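Local coordinates for protein citrinin polyketide synthase (Monascus purpureus, PDB 5MPT) that builds the polyketide precursor of the mycotoxin citrinin, this chain being its C-methyltransferase (CMeT) domain with S-adenosyl-L-homocysteine bound, at residues 134-137 with 138-142; 158-161 with 162-166; 169-172 with 173-177; 180-183 with 184-188. All blocks are in the same frame, centred on the assembly; numbering follows the deposited sequence.

Contact 1: residues 134-137 with 138-142; sequences LHAA and EHKLT. With EDO (1,2-ethanediol), chain C.
A136 and K140 close the first turn of helix 136-146. K140 N donates to A136 O at 2.9 Å, almost straight at 168°. L141 N makes the next such bond to A137 O, at 3.0 Å. H139 N also leans toward A136 O, but that bond is weak. E138 O, in the same first turn, accepts twice from T142: T142 N and OG1 come from opposite faces of the carbonyl plane, with OG1 at 2.7 Å.

H135 stands just before the helix. Its carbonyl O lies over one face of the H139 ring, 3.0 Å from H139 ND1. The angle there is too poor for a hydrogen bond. E138 folds back over the same carbonyl. Its CG sits between backbone N and carbonyl carbon (chi1 56°), and the bend at chi2 (-100°) turns the carboxylate toward H135. A water joins the two side chains, 2.8 Å from H135 ND1 and donating to E138 OE2. The carboxylate is further held by S180 OG and Y40 OH. Such donors would probably stabilise its negative charge in this buried place. At the other end of the H135 ring, NE2 donates to O2 of a 1,2-ethanediol, probably from the crystallisation liquor, at 3.0 Å, in the ring plane.

The arrangement is that of the first turn of an alpha-helix, partly buried, packed among helices 40-62, 121-131, 167-178 and 321-327.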
loop_
_atom_site.group_PDB
_atom_site.type_symbol
_atom_site.label_atom_id
_atom_site.label_comp_id
_atom_site.label_asym_id
_atom_site.label_seq_id
_atom_site.Cartn_x
_atom_site.Cartn_y
_atom_site.Cartn_z
ATOM N N LEU A 134 13.833 12.506 2.422
ATOM C CA LEU A 134 12.520 12.211 2.968
ATOM C C LEU A 134 11.969 10.909 2.416
ATOM O O LEU A 134 11.119 10.287 3.062
ATOM C CB LEU A 134 11.549 13.343 2.667
ATOM C CG LEU A 134 11.982 14.703 3.189
ATOM C CD1 LEU A 134 10.949 15.685 2.764
ATOM C CD2 LEU A 134 12.108 14.695 4.700
ATOM N N HIS A 135 12.453 10.478 1.245
ATOM C CA HIS A 135 11.987 9.253 0.610
ATOM C C HIS A 135 12.997 8.144 0.761
ATOM O O HIS A 135 12.961 7.173 0.000
ATOM C CB HIS A 135 11.671 9.516 -0.867
ATOM C CG HIS A 135 10.928 10.791 -1.088
ATOM N ND1 HIS A 135 9.608 10.929 -0.727
ATOM C CD2 HIS A 135 11.325 12.000 -1.561
ATOM C CE1 HIS A 135 9.209 12.162 -0.986
ATOM N NE2 HIS A 135 10.239 12.839 -1.486
ATOM N N ALA A 136 13.851 8.230 1.783
ATOM C CA ALA A 136 14.947 7.288 1.913
ATOM C C ALA A 136 14.460 5.865 2.103
ATOM O O ALA A 136 15.085 4.929 1.578
ATOM C CB ALA A 136 15.862 7.685 3.073
ATOM N N ALA A 137 13.387 5.667 2.868
ATOM C CA ALA A 137 13.061 4.325 3.334
ATOM C C ALA A 137 12.814 3.368 2.172
ATOM O O ALA A 137 13.304 2.246 2.191
ATOM C CB ALA A 137 11.853 4.369 4.283
ATOM N N GLU A 138 12.025 3.774 1.170
ATOM C CA GLU A 138 11.707 2.865 0.077
ATOM C C GLU A 138 12.900 2.631 -0.822
ATOM O O GLU A 138 12.972 1.598 -1.500
ATOM C CB GLU A 138 10.557 3.384 -0.772
ATOM C CG GLU A 138 10.752 4.763 -1.355
ATOM C CD GLU A 138 10.024 5.815 -0.561
ATOM O OE1 GLU A 138 10.143 5.776 0.691
ATOM O OE2 GLU A 138 9.383 6.662 -1.208
ATOM N N HIS A 139 13.828 3.571 -0.850
ATOM C CA HIS A 139 15.045 3.383 -1.639
ATOM C C HIS A 139 16.000 2.419 -0.954
ATOM O O HIS A 139 16.622 1.574 -1.617
ATOM C CB HIS A 139 15.658 4.759 -1.883
ATOM C CG HIS A 139 14.742 5.642 -2.651
ATOM N ND1 HIS A 139 14.699 7.014 -2.492
ATOM C CD2 HIS A 139 13.770 5.334 -3.540
ATOM C CE1 HIS A 139 13.772 7.508 -3.291
ATOM N NE2 HIS A 139 13.178 6.512 -3.921
ATOM N N LYS A 140 16.114 2.516 0.371
ATOM C CA LYS A 140 16.874 1.524 1.113
ATOM C C LYS A 140 16.246 0.145 0.958
ATOM O O LYS A 140 16.967 -0.851 0.779
ATOM C CB LYS A 140 16.948 1.904 2.590
ATOM C CG LYS A 140 17.658 3.204 2.909
ATOM C CD LYS A 140 17.703 3.402 4.426
ATOM C CE LYS A 140 18.342 4.710 4.838
ATOM N NZ LYS A 140 17.967 5.044 6.255
ATOM N N LEU A 141 14.913 0.057 1.039
ATOM C CA LEU A 141 14.257 -1.228 0.844
ATOM C C LEU A 141 14.508 -1.755 -0.560
ATOM O O LEU A 141 14.669 -2.965 -0.759
ATOM C CB LEU A 141 12.760 -1.111 1.107
ATOM C CG LEU A 141 11.976 -2.409 1.351
ATOM C CD1 LEU A 141 12.487 -3.130 2.579
ATOM C CD2 LEU A 141 10.520 -2.063 1.483
ATOM N N THR A 142 14.523 -0.859 -1.548
ATOM C CA THR A 142 14.773 -1.271 -2.925
ATOM C C THR A 142 16.130 -1.974 -3.054
ATOM O O THR A 142 16.253 -3.032 -3.704
ATOM C CB THR A 142 14.693 -0.035 -3.825
ATOM O OG1 THR A 142 13.329 0.409 -3.895
ATOM C CG2 THR A 142 15.213 -0.332 -5.240
HETATM C C1 EDO C . 10.183 17.468 -1.985
HETATM O O1 EDO C . 10.022 17.849 -3.351
HETATM C C2 EDO C . 11.159 16.305 -1.904
HETATM O O2 EDO C . 10.894 15.394 -2.984
HETATM O O HOH W 1 7.915 8.763 -0.051
#

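Contact 2: residues 158-161 with 162-166; sequences DGLQ and LIFGS
L162 N donates to D158 O at 2.9 Å, the first of four backbone bonds that wind helix 159-164. I163 N to G159 O and F164 N to L160 O follow in the same i to i+4 pattern. The last, G165 N to Q161 O, is short at 2.7 Å but clearly bent, with an angle of 138° at the hydrogen.

Capping is the second kind of interaction. D158 is the N-cap. Its CG lies opposite its own backbone N (chi1 179°), which carries OD2 back over the first turn. There OD2 accepts from Q161 N at 3.1 Å through its anti lone pair. S166 caps the following helix, its OG accepting from G169 N.

Apolar packing forms the third group. L160 CD1 touches F164 CD2 and CE2, both at 3.4 Å, and the two side chains lie at a slant to each other. I163 CG2 sits over the centre of one face of the F164 ring, 3.6 Å above its plane. L160 O lies near the plane at the ring's edge, 3.3 Å from F164 CD2.

The Q161 amide makes van der Waals approaches. A bend at chi2 (-72°) turns it onward, toward the C-terminal end of the helix. OE1 comes near L162 N without a hydrogen bond, and NE2 lies 3.7 Å from G165 CA.

This is a short, side-chain-capped helix followed by a turn into the next capped helix. It borders the methyltransferase site: the F164 side chain is about 5 Å from that of the catalytic Y177.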
loop_
_atom_site.group_PDB
_atom_site.type_symbol
_atom_site.label_atom_id
_atom_site.label_comp_id
_atom_site.label_asym_id
_atom_site.label_seq_id
_atom_site.Cartn_x
_atom_site.Cartn_y
_atom_site.Cartn_z
ATOM N N ASP A 158 14.920 -15.653 0.493
ATOM C CA ASP A 158 13.491 -15.391 0.437
ATOM C C ASP A 158 13.222 -13.919 0.752
ATOM O O ASP A 158 13.718 -13.385 1.753
ATOM C CB ASP A 158 12.736 -16.303 1.406
ATOM C CG ASP A 158 11.256 -16.045 1.384
ATOM O OD1 ASP A 158 10.586 -16.534 0.451
ATOM O OD2 ASP A 158 10.780 -15.310 2.259
ATOM N N GLY A 159 12.442 -13.263 -0.112
ATOM C CA GLY A 159 12.165 -11.851 0.072
ATOM C C GLY A 159 11.541 -11.534 1.419
ATOM O O GLY A 159 11.948 -10.586 2.093
ATOM N N LEU A 160 10.562 -12.337 1.840
ATOM C CA LEU A 160 9.905 -12.082 3.116
ATOM C C LEU A 160 10.895 -12.171 4.268
ATOM O O LEU A 160 10.889 -11.320 5.168
ATOM C CB LEU A 160 8.764 -13.079 3.319
ATOM C CG LEU A 160 7.845 -12.764 4.496
ATOM C CD1 LEU A 160 7.140 -11.474 4.240
ATOM C CD2 LEU A 160 6.866 -13.906 4.677
ATOM N N GLN A 161 11.775 -13.176 4.235
ATOM C CA GLN A 161 12.804 -13.311 5.262
ATOM C C GLN A 161 13.765 -12.119 5.248
ATOM O O GLN A 161 14.127 -11.594 6.307
ATOM C CB GLN A 161 13.554 -14.636 5.066
ATOM C CG GLN A 161 14.404 -15.064 6.257
ATOM C CD GLN A 161 15.650 -14.208 6.440
ATOM O OE1 GLN A 161 16.284 -13.795 5.465
ATOM N NE2 GLN A 161 16.003 -13.935 7.692
ATOM N N LEU A 162 14.191 -11.672 4.064
ATOM C CA LEU A 162 15.146 -10.562 4.005
ATOM C C LEU A 162 14.601 -9.321 4.676
ATOM O O LEU A 162 15.324 -8.612 5.389
ATOM C CB LEU A 162 15.485 -10.215 2.558
ATOM C CG LEU A 162 16.533 -11.045 1.833
ATOM C CD1 LEU A 162 16.754 -10.391 0.495
ATOM C CD2 LEU A 162 17.835 -11.146 2.622
ATOM N N ILE A 163 13.337 -9.013 4.410
ATOM C CA ILE A 163 12.740 -7.785 4.902
ATOM C C ILE A 163 12.472 -7.883 6.395
ATOM O O ILE A 163 12.816 -6.986 7.168
ATOM C CB ILE A 163 11.454 -7.493 4.115
ATOM C CG1 ILE A 163 11.772 -7.360 2.618
ATOM C CG2 ILE A 163 10.744 -6.309 4.687
ATOM C CD1 ILE A 163 10.527 -7.326 1.741
ATOM N N PHE A 164 11.837 -8.968 6.826
ATOM C CA PHE A 164 11.291 -9.028 8.172
ATOM C C PHE A 164 12.128 -9.855 9.125
ATOM O O PHE A 164 11.838 -9.864 10.325
ATOM C CB PHE A 164 9.885 -9.596 8.124
ATOM C CG PHE A 164 8.929 -8.748 7.348
ATOM C CD1 PHE A 164 8.349 -7.641 7.922
ATOM C CD2 PHE A 164 8.624 -9.058 6.032
ATOM C CE1 PHE A 164 7.461 -6.856 7.209
ATOM C CE2 PHE A 164 7.744 -8.272 5.313
ATOM C CZ PHE A 164 7.163 -7.177 5.901
ATOM N N GLY A 165 13.130 -10.556 8.619
ATOM C CA GLY A 165 13.982 -11.379 9.453
ATOM C C GLY A 165 15.109 -10.630 10.111
ATOM O O GLY A 165 15.767 -11.177 10.999
ATOM N N SER A 166 15.335 -9.386 9.703
ATOM C CA SER A 166 16.341 -8.572 10.334
ATOM C C SER A 166 15.695 -7.323 10.906
ATOM O O SER A 166 14.682 -6.842 10.385
ATOM C CB SER A 166 17.443 -8.177 9.342
ATOM O OG SER A 166 17.029 -7.128 8.487
#

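Contact 3: residues 169-172 with 173-177; sequences GREI and VTDVY. With SAH (S-adenosyl-L-homocysteine), chain B.
Helix 167-178 carries the active-site Y177, and this contact spans most of it, with V173 N bonding back to G169 O at 3.0 Å. T174 N, D175 N and V176 N donate in the same way to R170, E171 and I172 O. The V176 bond is the shortest of the four, at 2.8 Å.

Side chains crowd the same carbonyls. V173 CG1 lies between its backbone N and carbonyl carbon (chi1 68°), which presses it against R170 O at 3.2 Å. T174 OG1 stands 3.0 Å from R170 O, one turn back. I172 CG2 meets V176 CG2 at 4.2 Å, an apolar pair on the side of the helix that packs on helix 136-146. E171 and D175 carry like charges one turn apart, E171 OE1 lying 5.0 Å from D175 OD2. D175 OD1 has its own salt bridge to K179 NZ, which should ease this.

Y177 turns to the ligand. The CB of S-adenosyl-L-homocysteine lies over the centre of one ring face, 3.5 Å above the plane. The hydroxyl OH is 3.5 Å from the ligand sulfur SD, the atom that bears the methyl group in S-adenosylmethionine. That position is consistent with a place beside the transferred methyl. T217 flanks both T174 and Y177. Through Y177 the end of the helix borders the cofactor pocket of a C-methyltransferase, here holding S-adenosyl-L-homocysteine.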
loop_
_atom_site.group_PDB
_atom_site.type_symbol
_atom_site.label_atom_id
_atom_site.label_comp_id
_atom_site.label_asym_id
_atom_site.label_seq_id
_atom_site.Cartn_x
_atom_site.Cartn_y
_atom_site.Cartn_z
ATOM N N GLY A 169 15.675 -4.438 8.259
ATOM C CA GLY A 169 14.594 -4.496 7.297
ATOM C C GLY A 169 13.272 -4.108 7.926
ATOM O O GLY A 169 12.492 -3.358 7.336
ATOM N N ARG A 170 13.010 -4.612 9.139
ATOM C CA ARG A 170 11.784 -4.265 9.856
ATOM C C ARG A 170 11.693 -2.767 10.097
ATOM O O ARG A 170 10.615 -2.181 9.967
ATOM C CB ARG A 170 11.713 -5.020 11.183
ATOM C CG ARG A 170 11.451 -6.484 11.039
ATOM C CD ARG A 170 11.108 -7.130 12.379
ATOM N NE ARG A 170 12.249 -7.158 13.291
ATOM C CZ ARG A 170 13.167 -8.120 13.321
ATOM N NH1 ARG A 170 13.112 -9.140 12.478
ATOM N NH2 ARG A 170 14.154 -8.056 14.198
ATOM N N GLU A 171 12.812 -2.121 10.436
ATOM C CA GLU A 171 12.775 -0.680 10.651
ATOM C C GLU A 171 12.482 0.055 9.355
ATOM O O GLU A 171 11.693 1.007 9.337
ATOM C CB GLU A 171 14.091 -0.189 11.238
ATOM C CG GLU A 171 13.985 1.175 11.865
ATOM C CD GLU A 171 15.324 1.708 12.332
ATOM O OE1 GLU A 171 16.269 1.730 11.517
ATOM O OE2 GLU A 171 15.427 2.103 13.513
ATOM N N ILE A 172 13.098 -0.378 8.260
ATOM C CA ILE A 172 12.886 0.289 6.982
ATOM C C ILE A 172 11.425 0.188 6.568
ATOM O O ILE A 172 10.824 1.172 6.122
ATOM C CB ILE A 172 13.821 -0.302 5.913
ATOM C CG1 ILE A 172 15.265 0.087 6.209
ATOM C CG2 ILE A 172 13.416 0.144 4.503
ATOM C CD1 ILE A 172 16.302 -0.651 5.355
ATOM N N VAL A 173 10.838 -0.993 6.695
ATOM C CA VAL A 173 9.497 -1.181 6.163
ATOM C C VAL A 173 8.472 -0.429 7.015
ATOM O O VAL A 173 7.510 0.144 6.482
ATOM C CB VAL A 173 9.195 -2.684 6.014
ATOM C CG1 VAL A 173 9.101 -3.342 7.369
ATOM C CG2 VAL A 173 7.932 -2.868 5.207
ATOM N N THR A 174 8.675 -0.379 8.342
ATOM C CA THR A 174 7.880 0.499 9.194
ATOM C C THR A 174 7.980 1.942 8.729
ATOM O O THR A 174 6.971 2.647 8.629
ATOM C CB THR A 174 8.358 0.406 10.643
ATOM O OG1 THR A 174 8.150 -0.916 11.132
ATOM C CG2 THR A 174 7.619 1.402 11.520
ATOM N N ASP A 175 9.202 2.406 8.460
ATOM C CA ASP A 175 9.378 3.786 8.031
ATOM C C ASP A 175 8.726 4.019 6.677
ATOM O O ASP A 175 8.156 5.082 6.436
ATOM C CB ASP A 175 10.864 4.135 7.978
ATOM C CG ASP A 175 11.455 4.379 9.345
ATOM O OD1 ASP A 175 10.689 4.396 10.327
ATOM O OD2 ASP A 175 12.689 4.582 9.433
ATOM N N VAL A 176 8.774 3.025 5.790
ATOM C CA VAL A 176 8.065 3.131 4.513
ATOM C C VAL A 176 6.579 3.368 4.771
ATOM O O VAL A 176 5.969 4.286 4.201
ATOM C CB VAL A 176 8.301 1.874 3.655
ATOM C CG1 VAL A 176 7.354 1.822 2.418
ATOM C CG2 VAL A 176 9.770 1.807 3.206
ATOM N N TYR A 177 5.991 2.595 5.685
ATOM C CA TYR A 177 4.546 2.671 5.865
ATOM C C TYR A 177 4.086 3.895 6.642
ATOM O O TYR A 177 2.953 4.322 6.441
ATOM C CB TYR A 177 4.026 1.407 6.569
ATOM C CG TYR A 177 4.079 0.132 5.756
ATOM C CD1 TYR A 177 3.717 0.098 4.406
ATOM C CD2 TYR A 177 4.491 -1.044 6.344
ATOM C CE1 TYR A 177 3.745 -1.059 3.709
ATOM C CE2 TYR A 177 4.522 -2.197 5.652
ATOM C CZ TYR A 177 4.156 -2.210 4.327
ATOM O OH TYR A 177 4.187 -3.422 3.670
HETATM N N SAH B . -1.498 -0.969 6.977
HETATM C CA SAH B . -0.133 -1.559 6.841
HETATM C CB SAH B . 0.581 -1.385 5.506
HETATM C CG SAH B . 0.066 -2.271 4.385
HETATM S SD SAH B . 0.859 -3.902 4.598
HETATM C C SAH B . 0.759 -0.924 7.944
HETATM O O SAH B . 1.738 -1.730 8.300
HETATM O OXT SAH B . 0.604 0.185 8.390
HETATM C "C5'" SAH B . -0.543 -5.042 4.467
HETATM C "C4'" SAH B . -0.966 -5.472 5.856
HETATM O "O4'" SAH B . -2.159 -6.262 5.663
HETATM C "C3'" SAH B . 0.036 -6.359 6.605
HETATM O "O3'" SAH B . 0.091 -5.887 7.948
HETATM C "C2'" SAH B . -0.584 -7.764 6.504
HETATM O "O2'" SAH B . -0.300 -8.573 7.643
HETATM C "C1'" SAH B . -2.069 -7.423 6.451
HETATM N N9 SAH B . -2.936 -8.432 5.855
HETATM C C8 SAH B . -2.699 -9.208 4.752
HETATM N N7 SAH B . -3.653 -10.067 4.484
HETATM C C5 SAH B . -4.585 -9.844 5.489
HETATM C C6 SAH B . -5.830 -10.435 5.779
HETATM N N6 SAH B . -6.363 -11.444 5.079
HETATM N N1 SAH B . -6.503 -9.974 6.851
HETATM C C2 SAH B . -5.969 -8.990 7.580
HETATM N N3 SAH B . -4.812 -8.351 7.406
HETATM C C4 SAH B . -4.158 -8.833 6.335
#

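Contact 4: residues 180-183 with 184-188; sequences SPIN and AVWIQ
S180 O takes the backbone N of A184 at 2.8 Å, nearly straight at 173°. The same oxygen accepts from N183 N, so two donors grip it. S180 is the N-cap of helix 181-198, but its OG bonds to E138 rather than capping. P181 begins the helix, and its O accepts from V185 N at 3.0 Å. V185 CG2 leans on that carbonyl oxygen at 3.3 Å. The proline ring itself packs against L37 and H135.

I182 O breaks the regular pattern. It lies well away from W186 N and points to the edge of the indole instead, in the ring plane and 3.1 Å from W186 CZ3. Q375 NE2 supplies it with a hydrogen bond. The methyl I182 CD1 is a looser neighbour of W186 CZ3, at 4.4 Å. W186 keeps its CG beside the backbone N (chi1 -74°), which lays the indole back along the helix toward I182. V185 CG1 covers one face of this indole over its centre. Helix 181-198 leads into strand 208-213, an inner strand of the mixed sheet, as in the Rossmann-like fold of class I methyltransferases. W186 and I187 both rest on L314 of strand 309-316 in that sheet.

N183 comes last. Its O accepts a weak bond from I187 N at 3.4 Å, and I187 CG1 touches the same oxygen, also at 3.4 Å. The buried N183 amide is satisfied at both ends: ND2 donates to V176 O, and OD1 accepts from Q375 NE2. The I187 side chain is about 6 Å from the bound S-adenosyl-L-homocysteine.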
loop_
_atom_site.group_PDB
_atom_site.type_symbol
_atom_site.label_atom_id
_atom_site.label_comp_id
_atom_site.label_asym_id
_atom_site.label_seq_id
_atom_site.Cartn_x
_atom_site.Cartn_y
_atom_site.Cartn_z
ATOM N N SER A 180 7.494 7.675 5.037
ATOM C CA SER A 180 7.653 8.055 3.641
ATOM C C SER A 180 6.440 8.848 3.157
ATOM O O SER A 180 5.301 8.372 3.277
ATOM C CB SER A 180 7.837 6.834 2.759
ATOM O OG SER A 180 9.135 6.303 2.923
ATOM N N PRO A 181 6.650 10.046 2.586
ATOM C CA PRO A 181 5.531 10.824 2.045
ATOM C C PRO A 181 4.582 10.028 1.156
ATOM O O PRO A 181 3.377 10.260 1.201
ATOM C CB PRO A 181 6.255 11.947 1.278
ATOM C CG PRO A 181 7.470 12.186 2.075
ATOM C CD PRO A 181 7.928 10.775 2.461
ATOM N N ILE A 182 5.079 9.059 0.380
ATOM C CA ILE A 182 4.210 8.332 -0.541
ATOM C C ILE A 182 3.064 7.654 0.203
ATOM O O ILE A 182 1.991 7.429 -0.368
ATOM C CB ILE A 182 5.040 7.305 -1.348
ATOM C CG1 ILE A 182 4.205 6.608 -2.427
ATOM C CG2 ILE A 182 5.610 6.199 -0.443
ATOM C CD1 ILE A 182 3.669 7.501 -3.478
ATOM N N ASN A 183 3.259 7.333 1.483
ATOM C CA ASN A 183 2.185 6.860 2.345
ATOM C C ASN A 183 1.667 7.920 3.319
ATOM O O ASN A 183 0.464 7.980 3.571
ATOM C CB ASN A 183 2.656 5.656 3.142
ATOM C CG ASN A 183 2.697 4.407 2.308
ATOM O OD1 ASN A 183 1.731 4.052 1.639
ATOM N ND2 ASN A 183 3.831 3.753 2.303
ATOM N N ALA A 184 2.552 8.712 3.914
ATOM C CA ALA A 184 2.134 9.657 4.952
ATOM C C ALA A 184 1.157 10.695 4.431
ATOM O O ALA A 184 0.284 11.141 5.176
ATOM C CB ALA A 184 3.347 10.337 5.569
ATOM N N VAL A 185 1.262 11.072 3.162
ATOM C CA VAL A 185 0.402 12.123 2.619
ATOM C C VAL A 185 -1.063 11.776 2.859
ATOM O O VAL A 185 -1.845 12.581 3.395
ATOM C CB VAL A 185 0.702 12.319 1.121
ATOM C CG1 VAL A 185 -0.548 12.853 0.368
ATOM C CG2 VAL A 185 1.879 13.240 0.970
ATOM N N TRP A 186 -1.458 10.574 2.451
ATOM C CA TRP A 186 -2.863 10.202 2.517
ATOM C C TRP A 186 -3.303 9.801 3.918
ATOM O O TRP A 186 -4.480 9.958 4.242
ATOM C CB TRP A 186 -3.151 9.075 1.521
ATOM C CG TRP A 186 -3.172 9.612 0.132
ATOM C CD1 TRP A 186 -4.201 10.266 -0.482
ATOM C CD2 TRP A 186 -2.086 9.605 -0.802
ATOM N NE1 TRP A 186 -3.834 10.656 -1.747
ATOM C CE2 TRP A 186 -2.546 10.250 -1.972
ATOM C CE3 TRP A 186 -0.789 9.077 -0.781
ATOM C CZ2 TRP A 186 -1.753 10.416 -3.084
ATOM C CZ3 TRP A 186 -0.011 9.259 -1.872
ATOM C CH2 TRP A 186 -0.499 9.904 -3.025
ATOM N N ILE A 187 -2.372 9.358 4.766
ATOM C CA ILE A 187 -2.679 9.169 6.179
ATOM C C ILE A 187 -2.968 10.510 6.827
ATOM O O ILE A 187 -3.927 10.662 7.583
ATOM C CB ILE A 187 -1.522 8.427 6.884
ATOM C CG1 ILE A 187 -1.330 7.023 6.281
ATOM C CG2 ILE A 187 -1.804 8.328 8.379
ATOM C CD1 ILE A 187 -0.100 6.239 6.834
ATOM N N GLN A 188 -2.141 11.513 6.524
ATOM C CA GLN A 188 -2.396 12.846 7.045
ATOM C C GLN A 188 -3.728 13.367 6.543
ATOM O O GLN A 188 -4.464 14.006 7.286
ATOM C CB GLN A 188 -1.237 13.766 6.642
ATOM C CG GLN A 188 -1.238 15.102 7.315
ATOM C CD GLN A 188 -0.763 15.046 8.755
ATOM O OE1 GLN A 188 0.334 14.554 9.039
ATOM N NE2 GLN A 188 -1.596 15.553 9.681
#

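All four contacts are local turns of separate helices, in series along the chain. Contact 4 is the most buried, while contacts 1 to 3 mix buried and exposed residues. Contacts 1 and 3 lie side by side, A137 packing on V176 and L141 on I172. Contact 1 meets contact 4 where E138 OE1 bonds to S180 OG. Contacts 2 and 3 meet through R170 NH1 and F164 O; between contacts 3 and 4, N183 ND2 bonds to V176 O and S180 N probably to D175 O. Contacts 2 and 4 do not touch. Chemistry follows place: buried carboxylate and histidines in contact 1, aspartate cap in 2, ligand-facing tyrosine in 3, indole and buried amide in 4.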